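Local coordinates for protein Xaa-Pro dipeptidase (Lactobacillus brevis, PDB 3I7M) that is the N-terminal domain of a probably manganese-dependent M24B metallopeptidase that is thought to cleave Xaa-Pro dipeptides, at residues A[35-45]-A[56-66]; A[98-107]-A[121-131]. All coordinates share one frame; numbering follows the deposited sequence. Where two conformers were deposited one is given.

Contact 1: residues A[35-45]-A[56-66]; sequences FGSDPIERVLA and IFAPALEVEVI
Phe35 turns its ring onto Ile66 with CG trans to the backbone N (chi1 176°), while Ile66, with CG1 trans to its own carbonyl carbon (chi1 -63°), sets that methylene under the ring. Ile66 CG1 lies 3.6 Å from the centroid of the Phe35 ring and 8° off the ring normal, a CH-pi contact almost exactly over the centre of one face. The rim of the same ring is met by Val65, whose CG1 comes within 3.8 Å of Phe35 CE1 near the ring plane. In the conformer described, one of two, Glu62 reaches another part of the edge with an extended chain that crosses the aromatic side chain at about a right angle, its OE1 3.5 Å from Phe35 CZ. Leu44 joins the two halves of the contact: through CD1 it touches Ala58 CB at 3.7 Å and Ile66 CD1 at 3.9 Å, bridging strand 55-59 and the helix that follows it.

Beyond Leu44 the chain enters the sheet. Ala45 and Phe57 form an antiparallel hydrogen-bonded pair, with Ala45 N to Phe57 O and Phe57 N to Ala45 O both 2.8 Å. At the surface, the aliphatic part of Arg42 leans on the Pro59 ring, and its NE makes a salt bridge with Asp80. Ile56 and Ala58 bond through their backbones to strand 75-78, and Phe57 packs its ring on Tyr78 there.

The contact thus joins the loop after helix 26-33 to a strand-to-helix corner of the creatinase/prolidase N-terminal domain. Its chemistry is mainly apolar, with two backbone bonds fixing the strand register; Val43 O, 3.4 Å from Pro59 CD, is buried without a hydrogen-bond partner, which probably costs some solvation energy.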
loop_
_atom_site.group_PDB
_atom_site.type_symbol
_atom_site.label_atom_id
_atom_site.label_comp_id
_atom_site.label_asym_id
_atom_site.label_seq_id
_atom_site.Cartn_x
_atom_site.Cartn_y
_atom_site.Cartn_z
ATOM N N PHE A 35 -8.364 -3.578 -10.829
ATOM C CA PHE A 35 -7.142 -3.584 -11.623
ATOM C C PHE A 35 -6.496 -4.939 -11.447
ATOM O O PHE A 35 -6.085 -5.290 -10.313
ATOM C CB PHE A 35 -6.206 -2.484 -11.166
ATOM C CG PHE A 35 -4.885 -2.493 -11.880
ATOM C CD1 PHE A 35 -4.774 -2.105 -13.210
ATOM C CD2 PHE A 35 -3.731 -2.940 -11.221
ATOM C CE1 PHE A 35 -3.568 -2.125 -13.859
ATOM C CE2 PHE A 35 -2.541 -2.973 -11.876
ATOM C CZ PHE A 35 -2.440 -2.551 -13.193
ATOM N N GLY A 36 -6.425 -5.698 -12.519
ATOM C CA GLY A 36 -6.069 -7.085 -12.414
ATOM C C GLY A 36 -4.618 -7.209 -12.767
ATOM O O GLY A 36 -4.149 -6.573 -13.713
ATOM N N SER A 37 -3.885 -7.986 -11.964
ATOM C CA SER A 37 -2.468 -8.212 -12.264
ATOM C C SER A 37 -1.859 -9.465 -11.640
ATOM O O SER A 37 -2.463 -10.187 -10.862
ATOM C CB SER A 37 -1.638 -6.976 -11.878
ATOM O OG SER A 37 -1.503 -6.876 -10.468
ATOM N N ASP A 38 -0.633 -9.720 -12.063
ATOM C CA ASP A 38 0.092 -10.935 -11.740
ATOM C C ASP A 38 1.336 -10.448 -11.019
ATOM O O ASP A 38 1.658 -9.265 -11.124
ATOM C CB ASP A 38 0.478 -11.650 -13.031
ATOM C CG ASP A 38 1.347 -10.779 -13.947
ATOM O OD1 ASP A 38 0.805 -9.809 -14.557
ATOM O OD2 ASP A 38 2.569 -11.042 -14.021
ATOM N N PRO A 39 2.060 -11.351 -10.341
ATOM C CA PRO A 39 3.289 -10.938 -9.640
ATOM C C PRO A 39 4.250 -10.274 -10.604
ATOM O O PRO A 39 4.461 -10.786 -11.700
ATOM C CB PRO A 39 3.891 -12.259 -9.159
ATOM C CG PRO A 39 2.745 -13.218 -9.120
ATOM C CD PRO A 39 1.877 -12.819 -10.292
ATOM N N ILE A 40 4.808 -9.143 -10.203
ATOM C CA ILE A 40 5.742 -8.397 -11.021
ATOM C C ILE A 40 7.043 -8.175 -10.222
ATOM O O ILE A 40 7.068 -8.209 -8.950
ATOM C CB ILE A 40 5.047 -7.073 -11.528
ATOM C CG1 ILE A 40 3.897 -7.395 -12.482
ATOM C CG2 ILE A 40 5.943 -6.186 -12.305
ATOM C CD1 ILE A 40 2.525 -6.951 -11.964
ATOM N N GLU A 41 8.127 -7.927 -10.959
ATOM C CA GLU A 41 9.333 -7.518 -10.261
ATOM C C GLU A 41 9.181 -6.079 -9.778
ATOM O O GLU A 41 9.695 -5.732 -8.733
ATOM C CB GLU A 41 10.571 -7.716 -11.118
ATOM C CG GLU A 41 10.670 -9.126 -11.757
ATOM C CD GLU A 41 12.055 -9.752 -11.667
ATOM O OE1 GLU A 41 13.037 -9.033 -11.360
ATOM O OE2 GLU A 41 12.160 -10.972 -11.908
ATOM N N ARG A 42 8.405 -5.253 -10.478
ATOM C CA ARG A 42 8.233 -3.873 -10.060
ATOM C C ARG A 42 7.283 -3.732 -8.854
ATOM O O ARG A 42 6.806 -4.725 -8.287
ATOM C CB ARG A 42 7.843 -2.981 -11.227
ATOM C CG ARG A 42 9.060 -2.639 -12.195
ATOM C CD ARG A 42 8.529 -1.929 -13.430
ATOM N NE ARG A 42 9.428 -1.774 -14.556
ATOM C CZ ARG A 42 9.839 -2.792 -15.274
ATOM N NH1 ARG A 42 10.582 -2.592 -16.344
ATOM N NH2 ARG A 42 9.470 -4.014 -14.957
ATOM N N VAL A 43 7.048 -2.507 -8.440
ATOM C CA VAL A 43 6.379 -2.246 -7.173
ATOM C C VAL A 43 5.004 -1.651 -7.453
ATOM O O VAL A 43 4.850 -0.579 -8.087
ATOM C CB VAL A 43 7.210 -1.315 -6.264
ATOM C CG1 VAL A 43 6.437 -0.998 -4.950
ATOM C CG2 VAL A 43 8.549 -1.872 -6.002
ATOM N N LEU A 44 3.954 -2.349 -7.035
ATOM C CA LEU A 44 2.560 -1.904 -7.080
ATOM C C LEU A 44 2.005 -2.012 -5.666
ATOM O O LEU A 44 2.135 -3.096 -5.051
ATOM C CB LEU A 44 1.761 -2.776 -8.001
ATOM C CG LEU A 44 0.243 -2.609 -8.000
ATOM C CD1 LEU A 44 -0.185 -1.257 -8.619
ATOM C CD2 LEU A 44 -0.459 -3.762 -8.706
ATOM N N ALA A 45 1.480 -0.921 -5.145
ATOM C CA ALA A 45 0.983 -0.942 -3.761
ATOM C C ALA A 45 -0.214 -0.068 -3.623
ATOM O O ALA A 45 -0.407 0.896 -4.378
ATOM C CB ALA A 45 2.119 -0.412 -2.826
ATOM N N ILE A 56 -2.564 4.842 -4.467
ATOM C CA ILE A 56 -1.926 3.728 -5.148
ATOM C C ILE A 56 -0.567 4.195 -5.666
ATOM O O ILE A 56 -0.414 5.343 -6.133
ATOM C CB ILE A 56 -2.780 3.175 -6.281
ATOM C CG1 ILE A 56 -3.958 2.492 -5.664
ATOM C CG2 ILE A 56 -2.017 2.222 -7.195
ATOM C CD1 ILE A 56 -4.981 2.018 -6.703
ATOM N N PHE A 57 0.430 3.310 -5.611
ATOM C CA PHE A 57 1.768 3.555 -6.145
ATOM C C PHE A 57 2.060 2.457 -7.147
ATOM O O PHE A 57 1.807 1.272 -6.883
ATOM C CB PHE A 57 2.804 3.526 -5.028
ATOM C CG PHE A 57 4.137 3.926 -5.462
ATOM C CD1 PHE A 57 4.530 5.267 -5.432
ATOM C CD2 PHE A 57 5.070 2.991 -5.914
ATOM C CE1 PHE A 57 5.808 5.650 -5.885
ATOM C CE2 PHE A 57 6.333 3.437 -6.348
ATOM C CZ PHE A 57 6.636 4.754 -6.311
ATOM N N ALA A 58 2.490 2.804 -8.373
ATOM C CA ALA A 58 2.597 1.871 -9.439
ATOM C C ALA A 58 3.661 2.240 -10.413
ATOM O O ALA A 58 4.040 3.399 -10.478
ATOM C CB ALA A 58 1.272 1.759 -10.197
ATOM N N PRO A 59 4.101 1.307 -11.269
ATOM C CA PRO A 59 4.946 1.697 -12.405
ATOM C C PRO A 59 4.213 2.696 -13.276
ATOM O O PRO A 59 3.013 2.608 -13.467
ATOM C CB PRO A 59 5.238 0.386 -13.098
ATOM C CG PRO A 59 4.896 -0.737 -12.013
ATOM C CD PRO A 59 3.806 -0.149 -11.245
ATOM N N ALA A 60 4.957 3.672 -13.802
ATOM C CA ALA A 60 4.388 4.756 -14.585
ATOM C C ALA A 60 3.458 4.291 -15.708
ATOM O O ALA A 60 2.406 4.905 -15.908
ATOM C CB ALA A 60 5.500 5.615 -15.139
ATOM N N LEU A 61 3.798 3.206 -16.359
ATOM C CA LEU A 61 2.971 2.760 -17.468
ATOM C C LEU A 61 1.684 2.096 -17.049
ATOM O O LEU A 61 0.819 1.883 -17.895
ATOM C CB LEU A 61 3.787 1.897 -18.432
ATOM C CG LEU A 61 4.866 2.635 -19.134
ATOM C CD1 LEU A 61 5.805 1.665 -19.950
ATOM C CD2 LEU A 61 4.200 3.654 -20.116
ATOM N N GLU A 62 1.565 1.694 -15.783
ATOM C CA GLU A 62 0.334 1.104 -15.321
ATOM C C GLU A 62 -0.644 2.182 -14.832
ATOM O O GLU A 62 -1.799 1.894 -14.604
ATOM C CB GLU A 62 0.613 0.089 -14.184
ATOM C CG GLU A 62 1.365 -1.148 -14.645
ATOM C CD GLU A 62 1.759 -2.089 -13.497
ATOM O OE1 GLU A 62 1.014 -2.208 -12.498
ATOM O OE2 GLU A 62 2.812 -2.747 -13.613
ATOM N N VAL A 63 -0.197 3.420 -14.611
ATOM C CA VAL A 63 -1.033 4.453 -14.033
ATOM C C VAL A 63 -2.328 4.657 -14.787
ATOM O O VAL A 63 -3.395 4.813 -14.204
ATOM C CB VAL A 63 -0.295 5.790 -13.805
ATOM C CG1 VAL A 63 -1.223 6.904 -13.354
ATOM C CG2 VAL A 63 0.878 5.624 -12.837
ATOM N N GLU A 64 -2.211 4.679 -16.102
ATOM C CA GLU A 64 -3.417 4.907 -16.939
ATOM C C GLU A 64 -4.518 3.915 -16.681
ATOM O O GLU A 64 -5.662 4.310 -16.463
ATOM C CB GLU A 64 -3.095 4.951 -18.428
ATOM C CG GLU A 64 -4.333 4.951 -19.346
ATOM C CD GLU A 64 -4.058 4.929 -20.836
ATOM O OE1 GLU A 64 -2.902 4.894 -21.267
ATOM O OE2 GLU A 64 -5.079 4.818 -21.582
ATOM N N VAL A 65 -4.210 2.627 -16.827
ATOM C CA VAL A 65 -5.215 1.609 -16.653
ATOM C C VAL A 65 -5.720 1.590 -15.202
ATOM O O VAL A 65 -6.925 1.377 -14.970
ATOM C CB VAL A 65 -4.680 0.270 -17.149
ATOM C CG1 VAL A 65 -5.671 -0.862 -16.783
ATOM C CG2 VAL A 65 -4.471 0.293 -18.649
ATOM N N ILE A 66 -4.871 1.889 -14.224
ATOM C CA ILE A 66 -5.350 2.058 -12.809
ATOM C C ILE A 66 -6.366 3.214 -12.671
ATOM O O ILE A 66 -7.420 3.105 -12.022
ATOM C CB ILE A 66 -4.176 2.234 -11.810
ATOM C CG1 ILE A 66 -3.319 0.958 -11.805
ATOM C CG2 ILE A 66 -4.713 2.579 -10.385
ATOM C CD1 ILE A 66 -1.964 1.143 -11.185
#

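Contact 2: residues A[98-107]-A[121-131]; sequences NPEHVAIEKG and FSAPSFDLDIT
His101 and Ser125 pair in parallel in a beta-alpha-beta unit, strand 101-104, helix 111-118 and strand 125-129, at the edge of the domain's mixed sheet. Backbone bonds run from Ser125 N to Glu100 O, Val102 N to Ser125 O and Ile130 N to Ile104 O.

One apolar cluster faces the crossover helix: Val102 CB sits over one face of the Phe126 ring, Ile104 CG2 meets its edge, and Met114 and Leu117 of that helix also touch Phe126. Ahead of both strands, Pro99 CG covers the centre of the Phe121 ring, 3.5 Å from its centroid, and both residues meet helix 84-94.

Among polar side chains, His101 ND1 donates to the syn lone pair of Asp127 OD1 at 2.6 Å, with ring and carboxylate only 9° apart, and Lys106 NZ reaches Phe126 O. With CG anti to the backbone N (chi1 -169°), Asp129 swings its carboxylate to Lys106, and OD1 takes three donors: Lys106 N at 3.1 Å, Thr131 N in a capping bond before helix 131-136, and Thr131 OG1. An alanine at Asp129 would remove that acceptor and is likely to leave both amides without this partner and the Thr131 hydroxyl less fixed. Gly107 N in turn donates to Thr131 OG1 at 3.3 Å, nearly straight at 174°.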
loop_
_atom_site.group_PDB
_atom_site.type_symbol
_atom_site.label_atom_id
_atom_site.label_comp_id
_atom_site.label_asym_id
_atom_site.label_seq_id
_atom_site.Cartn_x
_atom_site.Cartn_y
_atom_site.Cartn_z
ATOM N N ASN A 98 4.575 9.711 10.195
ATOM C CA ASN A 98 5.854 9.106 10.544
ATOM C C ASN A 98 5.456 7.775 11.109
ATOM O O ASN A 98 5.085 7.691 12.294
ATOM C CB ASN A 98 6.613 9.939 11.582
ATOM C CG ASN A 98 7.913 9.279 12.059
ATOM O OD1 ASN A 98 8.437 8.349 11.450
ATOM N ND2 ASN A 98 8.461 9.813 13.158
ATOM N N PRO A 99 5.483 6.715 10.273
ATOM C CA PRO A 99 4.793 5.497 10.716
ATOM C C PRO A 99 5.415 4.758 11.868
ATOM O O PRO A 99 6.653 4.537 11.938
ATOM C CB PRO A 99 4.784 4.602 9.476
ATOM C CG PRO A 99 5.829 5.091 8.621
ATOM C CD PRO A 99 5.990 6.588 8.895
ATOM N N GLU A 100 4.558 4.342 12.775
ATOM C CA GLU A 100 4.975 3.473 13.862
ATOM C C GLU A 100 4.505 2.078 13.502
ATOM O O GLU A 100 5.175 1.438 12.678
ATOM C CB GLU A 100 4.452 3.987 15.205
ATOM C CG GLU A 100 5.149 5.311 15.576
ATOM C CD GLU A 100 4.810 5.833 16.956
ATOM O OE1 GLU A 100 4.331 5.069 17.810
ATOM O OE2 GLU A 100 5.044 7.040 17.158
ATOM N N HIS A 101 3.366 1.602 13.971
ATOM C CA HIS A 101 2.900 0.291 13.570
ATOM C C HIS A 101 2.396 0.334 12.151
ATOM O O HIS A 101 1.632 1.238 11.781
ATOM C CB HIS A 101 1.858 -0.268 14.514
ATOM C CG HIS A 101 2.358 -0.430 15.890
ATOM N ND1 HIS A 101 2.971 -1.579 16.329
ATOM C CD2 HIS A 101 2.482 0.476 16.884
ATOM C CE1 HIS A 101 3.326 -1.410 17.598
ATOM N NE2 HIS A 101 3.070 -0.163 17.944
ATOM N N VAL A 102 2.896 -0.575 11.307
ATOM C CA VAL A 102 2.511 -0.717 9.903
ATOM C C VAL A 102 1.966 -2.108 9.660
ATOM O O VAL A 102 2.576 -3.094 10.084
ATOM C CB VAL A 102 3.695 -0.423 8.932
ATOM C CG1 VAL A 102 3.211 -0.557 7.516
ATOM C CG2 VAL A 102 4.265 0.965 9.187
ATOM N N ALA A 103 0.779 -2.230 9.075
ATOM C CA ALA A 103 0.210 -3.510 8.709
ATOM C C ALA A 103 0.571 -3.824 7.266
ATOM O O ALA A 103 0.591 -2.926 6.413
ATOM C CB ALA A 103 -1.294 -3.454 8.851
ATOM N N ILE A 104 0.906 -5.088 7.048
ATOM C CA ILE A 104 1.243 -5.607 5.713
ATOM C C ILE A 104 0.492 -6.938 5.498
ATOM O O ILE A 104 -0.044 -7.521 6.466
ATOM C CB ILE A 104 2.759 -5.784 5.489
ATOM C CG1 ILE A 104 3.384 -6.528 6.648
ATOM C CG2 ILE A 104 3.399 -4.395 5.298
ATOM C CD1 ILE A 104 4.745 -7.037 6.356
ATOM N N GLU A 105 0.496 -7.457 4.293
ATOM C CA GLU A 105 -0.070 -8.739 3.934
ATOM C C GLU A 105 1.099 -9.717 4.001
ATOM O O GLU A 105 1.786 -10.042 3.015
ATOM C CB GLU A 105 -0.629 -8.694 2.502
ATOM C CG GLU A 105 -1.792 -7.715 2.447
ATOM C CD GLU A 105 -2.419 -7.708 1.087
ATOM O OE1 GLU A 105 -1.960 -6.932 0.207
ATOM O OE2 GLU A 105 -3.421 -8.434 0.893
ATOM N N LYS A 106 1.334 -10.240 5.186
ATOM C CA LYS A 106 2.554 -11.013 5.429
ATOM C C LYS A 106 2.588 -12.319 4.688
ATOM O O LYS A 106 3.653 -12.871 4.416
ATOM C CB LYS A 106 2.736 -11.292 6.919
ATOM C CG LYS A 106 2.969 -10.019 7.660
ATOM C CD LYS A 106 3.423 -10.228 9.138
ATOM C CE LYS A 106 3.915 -8.934 9.789
ATOM N NZ LYS A 106 4.374 -9.170 11.262
ATOM N N GLY A 107 1.450 -12.913 4.342
ATOM C CA GLY A 107 1.458 -14.138 3.575
ATOM C C GLY A 107 1.981 -14.000 2.175
ATOM O O GLY A 107 2.417 -14.995 1.565
ATOM N N PHE A 121 11.915 4.750 6.842
ATOM C CA PHE A 121 11.236 5.366 7.988
ATOM C C PHE A 121 12.073 5.296 9.240
ATOM O O PHE A 121 12.939 4.431 9.337
ATOM C CB PHE A 121 9.888 4.729 8.216
ATOM C CG PHE A 121 8.981 4.842 7.027
ATOM C CD1 PHE A 121 8.596 3.708 6.345
ATOM C CD2 PHE A 121 8.501 6.068 6.615
ATOM C CE1 PHE A 121 7.783 3.800 5.270
ATOM C CE2 PHE A 121 7.655 6.117 5.537
ATOM C CZ PHE A 121 7.299 4.976 4.899
ATOM N N SER A 122 11.830 6.179 10.204
ATOM C CA SER A 122 12.794 6.245 11.308
ATOM C C SER A 122 12.742 5.056 12.249
ATOM O O SER A 122 13.781 4.504 12.600
ATOM C CB SER A 122 12.687 7.533 12.082
ATOM O OG SER A 122 11.355 7.899 12.221
ATOM N N ALA A 123 11.554 4.617 12.638
ATOM C CA ALA A 123 11.478 3.446 13.526
ATOM C C ALA A 123 10.101 2.822 13.462
ATOM O O ALA A 123 9.330 2.837 14.403
ATOM C CB ALA A 123 11.868 3.751 14.965
ATOM N N PRO A 124 9.788 2.247 12.329
ATOM C CA PRO A 124 8.481 1.580 12.174
ATOM C C PRO A 124 8.477 0.193 12.818
ATOM O O PRO A 124 9.550 -0.361 13.097
ATOM C CB PRO A 124 8.368 1.433 10.649
ATOM C CG PRO A 124 9.827 1.255 10.224
ATOM C CD PRO A 124 10.610 2.118 11.098
ATOM N N SER A 125 7.305 -0.359 13.018
ATOM C CA SER A 125 7.138 -1.676 13.629
ATOM C C SER A 125 6.168 -2.493 12.774
ATOM O O SER A 125 5.000 -2.113 12.650
ATOM C CB SER A 125 6.504 -1.590 15.028
ATOM O OG SER A 125 7.353 -0.921 15.952
ATOM N N PHE A 126 6.645 -3.518 12.075
ATOM C CA PHE A 126 5.815 -4.315 11.185
ATOM C C PHE A 126 5.329 -5.535 11.955
ATOM O O PHE A 126 5.705 -6.682 11.701
ATOM C CB PHE A 126 6.603 -4.705 9.906
ATOM C CG PHE A 126 6.801 -3.581 8.955
ATOM C CD1 PHE A 126 6.040 -3.457 7.848
ATOM C CD2 PHE A 126 7.762 -2.596 9.180
ATOM C CE1 PHE A 126 6.213 -2.433 6.914
ATOM C CE2 PHE A 126 7.941 -1.525 8.262
ATOM C CZ PHE A 126 7.143 -1.441 7.151
ATOM N N ASP A 127 4.464 -5.273 12.930
ATOM C CA ASP A 127 3.983 -6.299 13.838
ATOM C C ASP A 127 2.490 -6.579 13.638
ATOM O O ASP A 127 1.822 -7.164 14.474
ATOM C CB ASP A 127 4.325 -5.913 15.282
ATOM C CG ASP A 127 3.824 -4.603 15.712
ATOM O OD1 ASP A 127 3.135 -3.855 14.999
ATOM O OD2 ASP A 127 4.129 -4.356 16.917
ATOM N N LEU A 128 1.957 -6.153 12.511
ATOM C CA LEU A 128 0.541 -6.328 12.187
ATOM C C LEU A 128 0.359 -7.025 10.818
ATOM O O LEU A 128 1.028 -6.658 9.838
ATOM C CB LEU A 128 -0.151 -4.979 12.099
ATOM C CG LEU A 128 -0.367 -4.232 13.409
ATOM C CD1 LEU A 128 -0.899 -2.841 13.120
ATOM C CD2 LEU A 128 -1.332 -4.930 14.342
ATOM N N ASP A 129 -0.553 -7.981 10.729
ATOM C CA ASP A 129 -0.794 -8.788 9.550
ATOM C C ASP A 129 -2.257 -8.639 9.219
ATOM O O ASP A 129 -3.118 -8.990 9.998
ATOM C CB ASP A 129 -0.402 -10.242 9.807
ATOM C CG ASP A 129 -0.378 -11.076 8.561
ATOM O OD1 ASP A 129 -0.684 -10.560 7.477
ATOM O OD2 ASP A 129 -0.001 -12.260 8.690
ATOM N N ILE A 130 -2.539 -8.104 8.038
ATOM C CA ILE A 130 -3.908 -7.951 7.541
ATOM C C ILE A 130 -4.350 -9.114 6.655
ATOM O O ILE A 130 -5.499 -9.133 6.202
ATOM C CB ILE A 130 -4.113 -6.574 6.855
ATOM C CG1 ILE A 130 -5.572 -6.153 6.811
ATOM C CG2 ILE A 130 -3.385 -6.517 5.480
ATOM C CD1 ILE A 130 -5.778 -4.724 6.388
ATOM N N THR A 131 -3.487 -10.139 6.529
ATOM C CA THR A 131 -3.775 -11.288 5.651
ATOM C C THR A 131 -5.166 -11.895 5.942
ATOM O O THR A 131 -5.984 -12.038 5.046
ATOM C CB THR A 131 -2.690 -12.346 5.779
ATOM O OG1 THR A 131 -1.486 -11.799 5.245
ATOM C CG2 THR A 131 -3.084 -13.641 4.958
HETATM O O HOH W 1 8.877 5.759 11.892
#

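How the contacts relate
From the N terminus, the chain passes through strand 20-23 and helix 26-33 before contact 1 opens; this contact closes on the second strand of the hairpin 45-48 and 55-59 and the helix after it. The chain then runs through strand 75-78 and helix 84-94 to contact 2, which closes around crossover helix 111-118. The two contacts follow in series, neither nested nor crossed. Their centres are 21 Å apart, on opposite sides of the chain's centre, and their nearest atoms about 8 Å apart, yet both belong to one mixed sheet. Strand 20-23, between strands 45-48 and 101-104, connects the hairpin part with the parallel beta-alpha-beta part.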